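Acyl-coenzyme A thioesterase THEM4 (Rhodococcus sp., PDB 2OV9) probably hydrolyses medium- and long-chain fatty acyl-coenzyme A thioesters, such as those of octanoate, decanoate and oleate, to the free fatty acid and coenzyme A. Local coordinates at residues B[170-175]-B[192-197]; B[100-105]-B[114-119]. All blocks are in the same frame, centred on the assembly; numbering follows the deposited sequence.

Contact 1 (B[170-175]-B[192-197])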
# COMPACT_ATOMS: atom_id res chain seq x y z
N GLU B 170 17.24 -2.50 -0.06
CA GLU B 170 18.26 -1.59 -0.57
C GLU B 170 17.63 -0.26 -0.93
O GLU B 170 16.43 -0.19 -1.14
CB GLU B 170 19.04 -2.20 -1.73
CG GLU B 170 18.36 -2.13 -3.06
CD GLU B 170 19.12 -2.94 -4.12
OE1 GLU B 170 19.42 -4.12 -3.85
OE2 GLU B 170 19.41 -2.39 -5.20
N PRO B 171 18.45 0.81 -0.98
CA PRO B 171 17.94 2.15 -1.19
C PRO B 171 17.35 2.34 -2.59
O PRO B 171 18.03 2.10 -3.60
CB PRO B 171 19.18 3.05 -0.98
CG PRO B 171 20.22 2.18 -0.42
CD PRO B 171 19.93 0.79 -0.80
N LEU B 172 16.07 2.72 -2.65
CA LEU B 172 15.40 3.06 -3.91
C LEU B 172 15.11 4.57 -3.99
O LEU B 172 14.54 5.13 -3.08
CB LEU B 172 14.04 2.33 -3.97
CG LEU B 172 14.06 0.81 -3.74
CD1 LEU B 172 12.63 0.25 -3.67
CD2 LEU B 172 14.91 0.06 -4.78
N THR B 173 15.51 5.21 -5.10
CA THR B 173 15.28 6.63 -5.25
C THR B 173 13.97 6.83 -5.96
O THR B 173 13.81 6.37 -7.09
CB THR B 173 16.37 7.27 -6.12
OG1 THR B 173 17.65 6.94 -5.57
CG2 THR B 173 16.19 8.82 -6.17
N LEU B 174 13.07 7.56 -5.30
CA LEU B 174 11.81 7.95 -5.88
C LEU B 174 11.90 9.40 -6.33
O LEU B 174 12.41 10.24 -5.61
CB LEU B 174 10.70 7.84 -4.83
CG LEU B 174 10.58 6.59 -3.95
CD1 LEU B 174 9.38 6.71 -3.02
CD2 LEU B 174 10.45 5.29 -4.75
N THR B 175 11.43 9.68 -7.55
CA THR B 175 11.45 11.04 -8.09
C THR B 175 10.15 11.29 -8.85
O THR B 175 9.60 10.37 -9.46
CB THR B 175 12.64 11.21 -9.05
OG1 THR B 175 13.86 10.83 -8.39
CG2 THR B 175 12.75 12.65 -9.50
N ILE B 192 11.29 5.08 -10.18
CA ILE B 192 11.96 4.50 -9.02
C ILE B 192 13.23 3.94 -9.60
O ILE B 192 13.17 3.16 -10.55
CB ILE B 192 11.16 3.29 -8.44
CG1 ILE B 192 9.87 3.77 -7.80
CG2 ILE B 192 12.02 2.52 -7.41
CD1 ILE B 192 8.92 2.67 -7.25
N ARG B 193 14.37 4.32 -9.02
CA ARG B 193 15.66 3.80 -9.48
C ARG B 193 16.43 3.11 -8.36
O ARG B 193 16.28 3.45 -7.19
CB ARG B 193 16.53 4.95 -10.01
CG ARG B 193 15.95 5.63 -11.23
CD ARG B 193 16.70 6.89 -11.65
NE ARG B 193 15.91 7.53 -12.71
CZ ARG B 193 16.27 7.58 -14.00
NH1 ARG B 193 17.43 7.07 -14.39
NH2 ARG B 193 15.47 8.15 -14.89
N THR B 194 17.31 2.19 -8.72
CA THR B 194 18.25 1.69 -7.73
C THR B 194 19.40 2.69 -7.57
O THR B 194 19.50 3.68 -8.31
CB THR B 194 18.76 0.28 -8.08
OG1 THR B 194 19.16 0.22 -9.45
CG2 THR B 194 17.65 -0.75 -7.80
N ALA B 195 20.28 2.42 -6.61
CA ALA B 195 21.39 3.31 -6.30
C ALA B 195 22.33 3.54 -7.49
O ALA B 195 22.95 4.60 -7.59
CB ALA B 195 22.18 2.75 -5.09
N ASP B 196 22.46 2.57 -8.39
CA ASP B 196 23.26 2.74 -9.61
C ASP B 196 22.55 3.61 -10.67
O ASP B 196 23.11 3.94 -11.72
CB ASP B 196 23.65 1.38 -10.20
CG ASP B 196 22.44 0.55 -10.62
OD1 ASP B 196 21.30 1.03 -10.46
OD2 ASP B 196 22.62 -0.58 -11.12
N GLY B 197 21.31 4.00 -10.41
CA GLY B 197 20.65 4.93 -11.29
C GLY B 197 19.70 4.24 -12.25
O GLY B 197 18.88 4.91 -12.88
O HOH W 1 19.67 0.48 -4.67

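Contact 2 (B[100-105]-B[114-119])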
# COMPACT_ATOMS: atom_id res chain seq x y z
N PRO B 100 6.06 3.45 4.86
CA PRO B 100 7.40 3.05 5.25
C PRO B 100 7.98 3.76 6.48
O PRO B 100 8.50 3.07 7.34
CB PRO B 100 8.22 3.30 3.97
CG PRO B 100 7.25 2.94 2.90
CD PRO B 100 5.93 3.55 3.39
N PRO B 101 7.88 5.12 6.60
CA PRO B 101 7.33 6.15 5.73
C PRO B 101 8.38 6.73 4.81
O PRO B 101 9.59 6.68 5.10
CB PRO B 101 6.84 7.23 6.70
CG PRO B 101 7.75 7.12 7.90
CD PRO B 101 8.37 5.71 7.86
N VAL B 102 7.92 7.24 3.68
CA VAL B 102 8.81 7.89 2.72
C VAL B 102 8.98 9.36 3.09
O VAL B 102 8.01 10.04 3.38
CB VAL B 102 8.28 7.77 1.27
CG1 VAL B 102 9.33 8.36 0.28
CG2 VAL B 102 8.00 6.30 0.92
N VAL B 103 10.22 9.82 3.07
CA VAL B 103 10.57 11.22 3.31
C VAL B 103 10.87 11.83 1.93
O VAL B 103 11.62 11.23 1.14
CB VAL B 103 11.83 11.29 4.19
CG1 VAL B 103 12.30 12.71 4.37
CG2 VAL B 103 11.53 10.63 5.57
N LEU B 104 10.29 12.99 1.65
CA LEU B 104 10.49 13.63 0.34
C LEU B 104 10.96 15.07 0.46
O LEU B 104 10.53 15.82 1.36
CB LEU B 104 9.20 13.61 -0.49
CG LEU B 104 8.61 12.24 -0.78
CD1 LEU B 104 7.13 12.40 -1.24
CD2 LEU B 104 9.47 11.50 -1.81
N GLU B 105 11.86 15.46 -0.45
CA GLU B 105 12.26 16.85 -0.54
C GLU B 105 11.95 17.44 -1.90
O GLU B 105 11.87 16.72 -2.89
CB GLU B 105 13.73 17.04 -0.17
CG GLU B 105 14.68 16.34 -1.06
CD GLU B 105 16.11 16.33 -0.50
OE1 GLU B 105 16.41 17.09 0.46
OE2 GLU B 105 16.93 15.55 -1.02
N GLY B 114 13.07 11.39 -2.93
CA GLY B 114 13.37 10.77 -1.64
C GLY B 114 13.97 9.40 -1.89
O GLY B 114 13.94 8.90 -3.02
N THR B 115 14.52 8.81 -0.84
CA THR B 115 15.10 7.47 -0.90
C THR B 115 14.48 6.66 0.22
O THR B 115 14.36 7.14 1.35
CB THR B 115 16.61 7.56 -0.69
OG1 THR B 115 17.16 8.37 -1.74
CG2 THR B 115 17.26 6.20 -0.76
N VAL B 116 14.10 5.43 -0.10
CA VAL B 116 13.46 4.54 0.86
C VAL B 116 14.03 3.13 0.70
O VAL B 116 14.22 2.67 -0.41
CB VAL B 116 11.92 4.52 0.65
CG1 VAL B 116 11.55 3.87 -0.70
CG2 VAL B 116 11.19 3.80 1.82
N THR B 117 14.29 2.47 1.82
CA THR B 117 14.71 1.09 1.81
C THR B 117 13.49 0.29 2.28
O THR B 117 13.03 0.47 3.40
CB THR B 117 15.90 0.89 2.75
OG1 THR B 117 17.02 1.60 2.22
CG2 THR B 117 16.25 -0.58 2.86
N LEU B 118 12.95 -0.57 1.42
CA LEU B 118 11.70 -1.27 1.75
C LEU B 118 11.90 -2.67 2.31
O LEU B 118 12.87 -3.34 2.00
CB LEU B 118 10.75 -1.30 0.54
CG LEU B 118 10.20 0.02 0.04
CD1 LEU B 118 9.56 -0.14 -1.35
CD2 LEU B 118 9.16 0.61 1.02
N THR B 119 10.93 -3.08 3.12
CA THR B 119 11.00 -4.26 3.98
C THR B 119 9.93 -5.29 3.62
O THR B 119 9.06 -5.04 2.76
CB THR B 119 10.75 -3.83 5.41
OG1 THR B 119 9.59 -3.00 5.43
CG2 THR B 119 11.95 -3.03 5.96
O HOH W 2 14.29 10.55 1.49
O HOH W 3 12.19 7.75 2.70

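Contact 1 (B[170-175]-B[192-197])
Leu174 and Ile192 lie side by side and point the same way, as partners in a non-hydrogen-bonded antiparallel pair can do when both face one side of the sheet. Methyl CD2 of Leu174 presses on CG1 of Ile192 at 3.5 Å, tighter than usual for two carbons. With CG2 anti to its backbone N and CG1 beside that nitrogen (chi1 -69°), Ile192 straddles two neighbours: CG1 and CD1 meet Leu174, while CG2 reaches CB of Leu172 at 4.0 Å. One residue along, the hydrogen-bonded pair Thr173 and Arg193 turns to the other face. Thr173 N donates a hydrogen bond to Arg193 O at 2.8 Å, and Arg193 N returns a bond to Thr173 O at 2.9 Å, both close to straight. The chains draw apart only at Pro171 and Ala195. Glu170 and Thr194 cross obliquely, OE2 of Glu170 lying 3.5 Å from CG2 of Thr194, and a water links the two chains there: it donates to Glu170 OE2 and Pro171 O and accepts from Ala195 N. The type I turn from Thr194 to Gly197 is held from within by Thr194 OG1 bonding Asp196 OD1 at 2.5 Å, and from the residue before it by Arg193 NH1 reaching Gly197 O. Arg193 also makes a salt bridge with Asp191. The contact belongs to the open end of the hairpin of strands 171-182 and 185-194, in the antiparallel sheet of a hotdog fold. Strands 112-117 and 199-208 flank it, while Leu174 and Ile192 rest on helix 131-148.

Contact 2 (B[100-105]-B[114-119])
Thr115 O accepts a 2.6 Å hydrogen bond from a water that in turn accepts the N-H of Val103. A second water runs the other way, donating to Val103 O and accepting from Thr115 N at 2.9 Å. The pair thus resembles a hydrogen-bonded antiparallel pair prised apart by one layer of solvent. Closer in, the chains meet directly: CA of Gly114 makes a CA-H...O contact with Val103 O at 3.3 Å, and methyl CD2 of Leu104 lies near Gly114 N. At the other end the contact is apolar. The ring of Pro100 lies aslant two side chains, its CB on CG2 of Val116 at 3.7 Å and its CG on CD2 of Leu118 at 3.6 Å. Placing CG2 of Val116 anti to the backbone N (chi1 67° for CG1) turns that methyl to Pro100 and Val102; the side chains of Val102 and Val116 cross at about a right angle. The coil thus runs antiparallel to the edge of strand 112-117, linked to it by water, before strand 105-106 pairs directly (Glu105 with Arg113) in the hotdog-fold sheet. Strand 112-117 pairs on its other edge with strand 171-182, and helix 131-148 packs against Leu104 and Leu118.

How the contacts relate
Contact 2 comes first along the chain. The coil 100-105 follows the N-terminal helical region, passes into the short strand 105-106, and returns as strand 112-117, so that contact 2 closes a short loop with eight residues between its segments. The chain then forms helix 131-148 and strand 154-162 before contact 1 closes the longer hairpin of strands 171-182 and 185-194. The two loops are in series, neither nested nor crossed, yet the centres of the two contacts lie about 10 Å apart. Strands 112-117 and 171-182 are neighbours in the sheet: Leu172 N probably bonds to Val116 O, and Leu174 N to Gly114 O, carrying the sheet from 185-194 to 112-117, which the coil 100-105 borders.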